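Local coordinates for transcriptional regulator (Streptococcus pneumoniae, PDB 2GNP), which is probably a transcriptional regulator that senses a sugar or sugar phosphate through its putative sugar-binding domain, though its function is not established, at residues N58-L69 with S147-G157; A122-A132 with N205-I213. All coordinates share one frame; numbering follows the deposited sequence.

In the fold
Both contacts lie within the putative sugar-binding domain, their centres about 20 Å apart. Contact 1, its centre about 8 Å from the centre of the chain, is where strand 60-63 runs parallel to strand 153-160 in the mixed sheet and lies between it and strand 85-88. Contact 2, about 18 Å from the chain centre, joins two loop regions, one leading into helix 129-136 and the other leaving helix 204-207. Along the sequence the segments alternate: 58-69, 122-132, 147-157, 205-213. The two sites touch where Trp148 CH2 packs on Ala212 C, 3.4 Å away, so segment 147-157, which ends in the sheet, also packs against the loop of contact 2.

Contact 1 of 2, residues N58-L69 with S147-G157; sequences NMKIGFSWGKSL and SWKDLDIAVVG
Strands 60-63 and 153-156 pair in parallel at the heart of a Rossmann-like alpha/beta sheet, Ile61 bridging Ile153, Gly62 Ala154 and Phe63 Val155. Gly62 N donates to Ile153 O (2.9 Å) and Gly62 O accepts from Val155 N; Ser64 N to Val155 O continues the ladder. On the face carrying Ile61 and Phe63, Val155 CB sits over the centre of the Phe63 ring, 3.8 Å from its centroid and 11° off the normal, a CH-pi contact. Leu69, from the first turn of the following helix, brings CD2 to 3.8 Å from Val155 CG1. Helix 36-54 covers this face through Leu51 and Leu54. On the other face of the sheet, that of Ala154, Leu151 CD1 lies 3.9 Å from Gly62 CA, where there is no side chain.

At the strand entrance Lys60 is gripped at both ends. Its carbonyl O takes two N-H groups, from Asp152 and Ile153, while its N donates to Asp152 OD2 (2.8 Å), on the anti lone pair. A bend at chi3 (87°) turns NZ toward Ser147 OG and Asp150 OD1, the latter a salt bridge of 3.2 Å from Lys60 NZ on the syn lone pair. Ser147 OG is itself bonded to Asn143 O. At the far end, one water accepts from Gly157 N and donates to Trp65 O, 2.6 Å away.

Contact 2 of 2, residues A122-A132 with N205-I213; sequences ATIVQENKLLA and NLQERTIAI
Backbone bonds set the alignment: Ile211 N donates to Ile124 O (2.8 Å) and Gln126 N to Arg209 O (2.9 Å, N-H...O 174°), two nearly straight links flanking a single beta bridge between Val125 and Thr210. The second loop, which leaves helix 204-207 through a type I turn from Gln207 to Thr210, is thereby tied to the loop that leads into helix 129-136.

Among polar side chains, Arg209 bonds across the contact. Its NE gives a 2.9 Å bond to Gln126 O, which lies at the guanidinium edge and only 4° from its plane. With the chain bent at chi3 (51°), the guanidinium lies beside helix 204-207, where NH1 bonds Asn205 OD1; Asp177 adds a salt bridge to the same nitrogen. Thr210 OG1 donates to Leu206 O from above the carbonyl plane, on the face opposite Arg209 N. Asn128 caps helix 129-136, its OD1 accepting from Leu131 N. Lys129 lays CD against Glu208 OE1, but Lys129 NZ stays 4.8 Å from Glu208 OE1 and forms its salt bridge with Asp133.

Van der Waals packing adds to these bonds. Leu206 CD1 lies over one face of the Arg209 guanidinium, off toward its rim. Leu206 CD1 also meets Val125 CG1 at 3.6 Å, and the Leu206 and Val125 side chains cross at about a right angle. Ile124 CD1 rests on Thr210 CG2, and Ile211 CD1 packs on Ala132 CB (4.0 Å).

With a backbone carbonyl, an amide oxygen and a carboxylate all engaging one guanidinium, Arg209 is held firmly in orientation, and its positive charge is probably well compensated in this buried setting.

Contact 1 of 2, residues N58-L69 with S147-G157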
loop_
_atom_site.group_PDB
_atom_site.type_symbol
_atom_site.label_atom_id
_atom_site.label_comp_id
_atom_site.label_asym_id
_atom_site.label_seq_id
_atom_site.Cartn_x
_atom_site.Cartn_y
_atom_site.Cartn_z
ATOM N N ASN A 58 -12.475 3.539 18.035
ATOM C CA ASN A 58 -11.337 4.340 18.498
ATOM C C ASN A 58 -10.083 4.231 17.582
ATOM O O ASN A 58 -9.080 4.901 17.834
ATOM C CB ASN A 58 -10.961 3.977 19.946
ATOM C CG ASN A 58 -12.093 4.194 20.907
ATOM O OD1 ASN A 58 -12.788 5.226 20.861
ATOM N ND2 ASN A 58 -12.285 3.229 21.807
HETATM N N MSE A 59 -10.147 3.447 16.537
HETATM C CA MSE A 59 -8.936 3.206 15.725
HETATM C C MSE A 59 -8.545 4.363 14.800
HETATM O O MSE A 59 -9.433 5.084 14.318
HETATM C CB MSE A 59 -9.151 1.958 14.923
HETATM C CG MSE A 59 -9.096 0.731 15.838
HETATM SE SE MSE A 59 -8.922 -0.682 14.649
HETATM C CE MSE A 59 -8.447 -2.120 15.893
ATOM N N LYS A 60 -7.213 4.527 14.601
ATOM C CA LYS A 60 -6.601 5.481 13.691
ATOM C C LYS A 60 -6.132 4.657 12.499
ATOM O O LYS A 60 -5.324 3.722 12.670
ATOM C CB LYS A 60 -5.431 6.179 14.391
ATOM C CG LYS A 60 -5.899 7.065 15.549
ATOM C CD LYS A 60 -4.716 7.743 16.207
ATOM C CE LYS A 60 -4.417 9.029 15.492
ATOM N NZ LYS A 60 -3.492 9.860 16.313
ATOM N N ILE A 61 -6.662 5.002 11.309
ATOM C CA ILE A 61 -6.456 4.167 10.147
ATOM C C ILE A 61 -5.873 5.024 9.017
ATOM O O ILE A 61 -6.483 6.037 8.655
ATOM C CB ILE A 61 -7.791 3.470 9.699
ATOM C CG1 ILE A 61 -8.381 2.586 10.823
ATOM C CG2 ILE A 61 -7.590 2.684 8.422
ATOM C CD1 ILE A 61 -9.883 2.234 10.651
ATOM N N GLY A 62 -4.717 4.613 8.490
ATOM C CA GLY A 62 -4.069 5.315 7.328
ATOM C C GLY A 62 -4.361 4.627 5.994
ATOM O O GLY A 62 -4.379 3.415 5.929
ATOM N N PHE A 63 -4.584 5.414 4.929
ATOM C CA PHE A 63 -4.773 4.827 3.587
ATOM C C PHE A 63 -3.703 5.381 2.664
ATOM O O PHE A 63 -3.332 6.573 2.800
ATOM C CB PHE A 63 -6.114 5.259 2.993
ATOM C CG PHE A 63 -7.171 4.194 3.125
ATOM C CD1 PHE A 63 -7.604 3.830 4.379
ATOM C CD2 PHE A 63 -7.639 3.487 2.013
ATOM C CE1 PHE A 63 -8.554 2.814 4.530
ATOM C CE2 PHE A 63 -8.593 2.439 2.151
ATOM C CZ PHE A 63 -9.044 2.129 3.413
ATOM N N SER A 64 -3.263 4.558 1.704
ATOM C CA SER A 64 -2.539 5.090 0.530
ATOM C C SER A 64 -3.567 5.275 -0.623
ATOM O O SER A 64 -4.740 5.656 -0.421
ATOM C CB SER A 64 -1.317 4.227 0.159
ATOM O OG SER A 64 -0.471 4.892 -0.731
ATOM N N TRP A 65 -3.108 5.041 -1.851
ATOM C CA TRP A 65 -3.808 5.514 -3.026
ATOM C C TRP A 65 -3.955 4.311 -3.979
ATOM O O TRP A 65 -3.340 3.262 -3.768
ATOM C CB TRP A 65 -2.995 6.685 -3.681
ATOM C CG TRP A 65 -1.622 6.256 -4.224
ATOM C CD1 TRP A 65 -0.449 6.085 -3.543
ATOM C CD2 TRP A 65 -1.351 5.912 -5.577
ATOM N NE1 TRP A 65 0.544 5.641 -4.402
ATOM C CE2 TRP A 65 0.007 5.540 -5.661
ATOM C CE3 TRP A 65 -2.127 5.890 -6.728
ATOM C CZ2 TRP A 65 0.598 5.150 -6.866
ATOM C CZ3 TRP A 65 -1.548 5.504 -7.932
ATOM C CH2 TRP A 65 -0.195 5.153 -7.994
ATOM N N GLY A 66 -4.798 4.451 -4.996
ATOM C CA GLY A 66 -4.843 3.441 -6.052
ATOM C C GLY A 66 -6.013 2.536 -6.289
ATOM O O GLY A 66 -6.995 2.492 -5.514
ATOM N N LYS A 67 -5.914 1.799 -7.413
ATOM C CA LYS A 67 -7.029 0.938 -7.869
ATOM C C LYS A 67 -7.425 -0.166 -6.923
ATOM O O LYS A 67 -8.607 -0.346 -6.678
ATOM C CB LYS A 67 -6.771 0.328 -9.270
ATOM C CG LYS A 67 -7.917 -0.578 -9.804
ATOM C CD LYS A 67 -7.484 -1.223 -11.169
ATOM C CE LYS A 67 -8.564 -2.082 -11.822
ATOM N NZ LYS A 67 -8.839 -3.367 -11.116
ATOM N N SER A 68 -6.455 -0.944 -6.416
ATOM C CA SER A 68 -6.772 -2.021 -5.477
ATOM C C SER A 68 -7.565 -1.499 -4.272
ATOM O O SER A 68 -8.545 -2.112 -3.840
ATOM C CB SER A 68 -5.481 -2.703 -4.958
ATOM O OG SER A 68 -4.895 -3.534 -5.972
ATOM N N LEU A 69 -7.191 -0.308 -3.812
ATOM C CA LEU A 69 -7.862 0.220 -2.625
ATOM C C LEU A 69 -9.258 0.695 -3.001
ATOM O O LEU A 69 -10.233 0.455 -2.265
ATOM C CB LEU A 69 -7.028 1.337 -1.995
ATOM C CG LEU A 69 -5.726 0.836 -1.392
ATOM C CD1 LEU A 69 -5.164 1.889 -0.433
ATOM C CD2 LEU A 69 -5.806 -0.592 -0.852
ATOM N N SER A 147 0.412 11.506 14.039
ATOM C CA SER A 147 -0.507 10.433 13.780
ATOM C C SER A 147 0.130 9.287 12.984
ATOM O O SER A 147 -0.159 8.118 13.229
ATOM C CB SER A 147 -1.821 10.961 13.149
ATOM O OG SER A 147 -2.610 11.734 14.088
ATOM N N TRP A 148 1.034 9.597 12.043
ATOM C CA TRP A 148 1.788 8.527 11.379
ATOM C C TRP A 148 2.596 7.627 12.303
ATOM O O TRP A 148 2.957 6.512 11.903
ATOM C CB TRP A 148 2.726 9.130 10.335
ATOM C CG TRP A 148 2.099 9.658 9.081
ATOM C CD1 TRP A 148 0.861 9.296 8.513
ATOM C CD2 TRP A 148 2.717 10.540 8.155
ATOM N NE1 TRP A 148 0.674 9.951 7.344
ATOM C CE2 TRP A 148 1.795 10.739 7.091
ATOM C CE3 TRP A 148 3.964 11.237 8.135
ATOM C CZ2 TRP A 148 2.061 11.574 6.016
ATOM C CZ3 TRP A 148 4.224 12.089 7.038
ATOM C CH2 TRP A 148 3.287 12.246 6.002
ATOM N N LYS A 149 2.892 8.116 13.511
ATOM C CA LYS A 149 3.659 7.355 14.495
ATOM C C LYS A 149 2.791 6.496 15.387
ATOM O O LYS A 149 3.319 5.693 16.148
ATOM C CB LYS A 149 4.591 8.261 15.309
ATOM C CG LYS A 149 5.580 9.019 14.374
ATOM C CD LYS A 149 6.410 10.064 15.085
ATOM C CE LYS A 149 7.502 10.659 14.175
ATOM N NZ LYS A 149 8.250 9.695 13.252
ATOM N N ASP A 150 1.477 6.670 15.317
ATOM C CA ASP A 150 0.635 5.861 16.172
ATOM C C ASP A 150 -0.673 5.356 15.525
ATOM O O ASP A 150 -1.734 5.200 16.184
ATOM C CB ASP A 150 0.440 6.538 17.538
ATOM C CG ASP A 150 -0.659 7.482 17.538
ATOM O OD1 ASP A 150 -0.799 8.213 16.538
ATOM O OD2 ASP A 150 -1.428 7.454 18.534
ATOM N N LEU A 151 -0.570 5.024 14.236
ATOM C CA LEU A 151 -1.724 4.424 13.561
ATOM C C LEU A 151 -1.950 2.997 14.033
ATOM O O LEU A 151 -1.022 2.267 14.402
ATOM C CB LEU A 151 -1.494 4.378 12.077
ATOM C CG LEU A 151 -1.501 5.783 11.447
ATOM C CD1 LEU A 151 -1.176 5.545 9.942
ATOM C CD2 LEU A 151 -2.788 6.595 11.646
ATOM N N ASP A 152 -3.226 2.617 14.032
ATOM C CA ASP A 152 -3.607 1.242 14.337
ATOM C C ASP A 152 -3.573 0.328 13.103
ATOM O O ASP A 152 -3.184 -0.827 13.198
ATOM C CB ASP A 152 -5.017 1.193 14.923
ATOM C CG ASP A 152 -5.078 1.882 16.267
ATOM O OD1 ASP A 152 -4.478 1.343 17.222
ATOM O OD2 ASP A 152 -5.618 2.982 16.360
ATOM N N ILE A 153 -4.047 0.864 11.977
ATOM C CA ILE A 153 -4.150 0.071 10.738
ATOM C C ILE A 153 -3.625 0.950 9.622
ATOM O O ILE A 153 -3.787 2.153 9.680
ATOM C CB ILE A 153 -5.590 -0.265 10.427
ATOM C CG1 ILE A 153 -6.135 -1.200 11.520
ATOM C CG2 ILE A 153 -5.705 -0.856 8.996
ATOM C CD1 ILE A 153 -7.681 -1.368 11.354
ATOM N N ALA A 154 -2.901 0.342 8.702
ATOM C CA ALA A 154 -2.589 1.020 7.408
ATOM C C ALA A 154 -3.184 0.125 6.335
ATOM O O ALA A 154 -3.104 -1.091 6.460
ATOM C CB ALA A 154 -1.122 1.107 7.209
ATOM N N VAL A 155 -3.701 0.733 5.275
ATOM C CA VAL A 155 -4.239 0.015 4.094
ATOM C C VAL A 155 -3.517 0.574 2.902
ATOM O O VAL A 155 -3.667 1.745 2.637
ATOM C CB VAL A 155 -5.768 0.180 3.951
ATOM C CG1 VAL A 155 -6.356 -0.844 2.903
ATOM C CG2 VAL A 155 -6.438 -0.075 5.368
ATOM N N VAL A 156 -2.814 -0.295 2.158
ATOM C CA VAL A 156 -1.914 0.199 1.096
ATOM C C VAL A 156 -1.959 -0.734 -0.149
ATOM O O VAL A 156 -2.242 -1.945 -0.059
ATOM C CB VAL A 156 -0.444 0.286 1.588
ATOM C CG1 VAL A 156 -0.328 1.189 2.815
ATOM C CG2 VAL A 156 0.173 -1.125 1.829
ATOM N N GLY A 157 -1.749 -0.140 -1.302
ATOM C CA GLY A 157 -1.414 -0.914 -2.511
ATOM C C GLY A 157 0.124 -0.977 -2.622
ATOM O O GLY A 157 0.855 -0.361 -1.822
HETATM O O HOH W 1 -6.445 4.144 18.537
HETATM O O HOH W 2 1.247 2.423 -1.635
HETATM O O HOH W 3 -1.194 2.377 -2.639
#

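Contact 2 of 2, residues A122-A132 with N205-I213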
loop_
_atom_site.group_PDB
_atom_site.type_symbol
_atom_site.label_atom_id
_atom_site.label_comp_id
_atom_site.label_asym_id
_atom_site.label_seq_id
_atom_site.Cartn_x
_atom_site.Cartn_y
_atom_site.Cartn_z
ATOM N N ALA A 122 -0.535 18.583 0.696
ATOM C CA ALA A 122 0.791 18.787 0.046
ATOM C C ALA A 122 1.010 17.790 -1.060
ATOM O O ALA A 122 0.557 16.637 -0.958
ATOM C CB ALA A 122 1.912 18.661 1.066
ATOM N N THR A 123 1.728 18.245 -2.099
ATOM C CA THR A 123 2.190 17.412 -3.210
ATOM C C THR A 123 3.194 16.368 -2.714
ATOM O O THR A 123 4.050 16.669 -1.861
ATOM C CB THR A 123 2.911 18.336 -4.246
ATOM O OG1 THR A 123 1.968 19.318 -4.721
ATOM C CG2 THR A 123 3.393 17.561 -5.399
ATOM N N ILE A 124 3.079 15.158 -3.245
ATOM C CA ILE A 124 3.839 14.028 -2.700
ATOM C C ILE A 124 5.375 14.228 -2.794
ATOM O O ILE A 124 6.079 13.900 -1.861
ATOM C CB ILE A 124 3.372 12.686 -3.361
ATOM C CG1 ILE A 124 4.172 11.471 -2.852
ATOM C CG2 ILE A 124 3.430 12.777 -4.862
ATOM C CD1 ILE A 124 4.039 11.220 -1.354
ATOM N N VAL A 125 5.875 14.778 -3.904
ATOM C CA VAL A 125 7.345 15.002 -4.044
ATOM C C VAL A 125 7.615 16.517 -4.192
ATOM O O VAL A 125 7.083 17.165 -5.118
ATOM C CB VAL A 125 7.933 14.275 -5.310
ATOM C CG1 VAL A 125 9.427 14.656 -5.503
ATOM C CG2 VAL A 125 7.751 12.738 -5.214
ATOM N N GLN A 126 8.433 17.055 -3.277
ATOM C CA GLN A 126 8.766 18.468 -3.291
ATOM C C GLN A 126 10.061 18.600 -4.111
ATOM O O GLN A 126 10.795 17.602 -4.310
ATOM C CB GLN A 126 8.972 19.000 -1.870
ATOM C CG GLN A 126 7.770 18.816 -0.942
ATOM C CD GLN A 126 6.634 19.727 -1.328
ATOM O OE1 GLN A 126 5.454 19.309 -1.390
ATOM N NE2 GLN A 126 6.963 21.009 -1.603
ATOM N N GLU A 127 10.304 19.836 -4.569
ATOM C CA GLU A 127 11.513 20.241 -5.323
ATOM C C GLU A 127 12.841 19.960 -4.615
ATOM O O GLU A 127 13.823 19.544 -5.244
ATOM C CB GLU A 127 11.367 21.735 -5.687
ATOM C CG GLU A 127 10.223 21.990 -6.714
ATOM C CD GLU A 127 9.557 23.359 -6.597
ATOM O OE1 GLU A 127 9.934 24.253 -7.387
ATOM O OE2 GLU A 127 8.651 23.554 -5.734
ATOM N N ASN A 128 12.881 20.153 -3.305
ATOM C CA ASN A 128 14.070 19.881 -2.516
ATOM C C ASN A 128 13.759 19.605 -1.054
ATOM O O ASN A 128 12.622 19.750 -0.616
ATOM C CB ASN A 128 15.076 21.033 -2.618
ATOM C CG ASN A 128 14.508 22.348 -2.143
ATOM O OD1 ASN A 128 13.972 22.467 -1.027
ATOM N ND2 ASN A 128 14.623 23.361 -2.987
ATOM N N LYS A 129 14.781 19.172 -0.323
ATOM C CA LYS A 129 14.667 18.811 1.072
ATOM C C LYS A 129 14.239 19.977 1.942
ATOM O O LYS A 129 13.545 19.779 2.939
ATOM C CB LYS A 129 15.991 18.254 1.591
ATOM C CG LYS A 129 15.958 17.990 3.049
ATOM C CD LYS A 129 17.032 17.006 3.523
ATOM C CE LYS A 129 17.747 17.524 4.723
ATOM N NZ LYS A 129 16.937 17.445 5.942
ATOM N N LEU A 130 14.696 21.190 1.598
ATOM C CA LEU A 130 14.338 22.359 2.404
ATOM C C LEU A 130 12.814 22.573 2.379
ATOM O O LEU A 130 12.209 22.819 3.432
ATOM C CB LEU A 130 15.083 23.623 1.905
ATOM C CG LEU A 130 14.876 24.807 2.860
ATOM C CD1 LEU A 130 16.192 25.553 3.071
ATOM C CD2 LEU A 130 13.800 25.766 2.344
ATOM N N LEU A 131 12.214 22.479 1.190
ATOM C CA LEU A 131 10.758 22.623 1.011
ATOM C C LEU A 131 10.017 21.473 1.729
ATOM O O LEU A 131 9.059 21.728 2.484
ATOM C CB LEU A 131 10.419 22.620 -0.468
ATOM C CG LEU A 131 10.815 23.889 -1.197
ATOM C CD1 LEU A 131 10.465 23.709 -2.649
ATOM C CD2 LEU A 131 10.041 25.061 -0.591
ATOM N N ALA A 132 10.511 20.249 1.560
ATOM C CA ALA A 132 9.884 19.098 2.242
ATOM C C ALA A 132 9.941 19.270 3.757
ATOM O O ALA A 132 8.938 19.082 4.462
ATOM C CB ALA A 132 10.553 17.800 1.851
ATOM N N ASN A 205 18.128 11.217 -1.779
ATOM C CA ASN A 205 17.656 12.507 -2.263
ATOM C C ASN A 205 16.127 12.600 -2.472
ATOM O O ASN A 205 15.478 13.595 -2.100
ATOM C CB ASN A 205 18.394 12.923 -3.544
ATOM C CG ASN A 205 18.018 14.332 -4.015
ATOM O OD1 ASN A 205 16.999 14.553 -4.671
ATOM N ND2 ASN A 205 18.878 15.303 -3.700
ATOM N N LEU A 206 15.557 11.586 -3.094
ATOM C CA LEU A 206 14.085 11.609 -3.287
ATOM C C LEU A 206 13.392 11.275 -1.952
ATOM O O LEU A 206 12.362 11.886 -1.617
ATOM C CB LEU A 206 13.705 10.637 -4.396
ATOM C CG LEU A 206 12.204 10.494 -4.715
ATOM C CD1 LEU A 206 11.642 11.845 -5.140
ATOM C CD2 LEU A 206 12.002 9.385 -5.782
ATOM N N GLN A 207 13.953 10.325 -1.196
ATOM C CA GLN A 207 13.410 9.917 0.127
ATOM C C GLN A 207 13.140 11.163 0.970
ATOM O O GLN A 207 12.071 11.307 1.575
ATOM C CB GLN A 207 14.431 9.009 0.839
ATOM C CG GLN A 207 14.118 8.767 2.268
ATOM C CD GLN A 207 15.204 7.992 2.949
ATOM O OE1 GLN A 207 16.328 8.476 3.094
ATOM N NE2 GLN A 207 14.877 6.780 3.388
ATOM N N GLU A 208 14.118 12.068 0.991
ATOM C CA GLU A 208 14.068 13.291 1.839
ATOM C C GLU A 208 13.161 14.424 1.260
ATOM O O GLU A 208 12.926 15.468 1.894
ATOM C CB GLU A 208 15.546 13.765 2.139
ATOM C CG GLU A 208 16.349 12.692 2.864
ATOM C CD GLU A 208 17.690 13.157 3.454
ATOM O OE1 GLU A 208 18.313 14.041 2.840
ATOM O OE2 GLU A 208 18.086 12.606 4.519
ATOM N N ARG A 209 12.635 14.235 0.063
ATOM C CA ARG A 209 11.808 15.215 -0.594
ATOM C C ARG A 209 10.321 14.776 -0.567
ATOM O O ARG A 209 9.479 15.486 -1.117
ATOM C CB ARG A 209 12.180 15.392 -2.085
ATOM C CG ARG A 209 13.402 16.260 -2.381
ATOM C CD ARG A 209 14.022 15.918 -3.763
ATOM N NE ARG A 209 13.101 15.890 -4.908
ATOM C CZ ARG A 209 13.302 15.155 -5.986
ATOM N NH1 ARG A 209 14.352 14.348 -6.039
ATOM N NH2 ARG A 209 12.441 15.182 -6.993
ATOM N N THR A 210 10.072 13.599 0.025
ATOM C CA THR A 210 8.744 12.948 -0.123
ATOM C C THR A 210 7.879 13.194 1.141
ATOM O O THR A 210 8.339 13.041 2.278
ATOM C CB THR A 210 8.935 11.461 -0.407
ATOM O OG1 THR A 210 9.691 11.334 -1.620
ATOM C CG2 THR A 210 7.566 10.727 -0.564
ATOM N N ILE A 211 6.612 13.582 0.876
ATOM C CA ILE A 211 5.711 13.936 1.937
ATOM C C ILE A 211 4.845 12.689 2.191
ATOM O O ILE A 211 3.720 12.570 1.709
ATOM C CB ILE A 211 4.824 15.172 1.612
ATOM C CG1 ILE A 211 5.694 16.396 1.285
ATOM C CG2 ILE A 211 3.940 15.492 2.843
ATOM C CD1 ILE A 211 6.670 16.772 2.365
ATOM N N ALA A 212 5.416 11.734 2.900
ATOM C CA ALA A 212 4.713 10.462 3.181
ATOM C C ALA A 212 5.206 9.876 4.473
ATOM O O ALA A 212 6.301 10.181 4.951
ATOM C CB ALA A 212 5.019 9.459 2.057
ATOM N N ILE A 213 4.411 8.976 5.037
ATOM C CA ILE A 213 4.895 8.172 6.167
ATOM C C ILE A 213 6.225 7.515 5.836
ATOM O O ILE A 213 6.438 7.113 4.721
ATOM C CB ILE A 213 3.850 7.131 6.599
ATOM C CG1 ILE A 213 4.179 6.489 7.938
ATOM C CG2 ILE A 213 3.586 6.073 5.496
ATOM C CD1 ILE A 213 2.996 5.564 8.430
HETATM O O HOH W 4 1.755 13.514 -0.147
#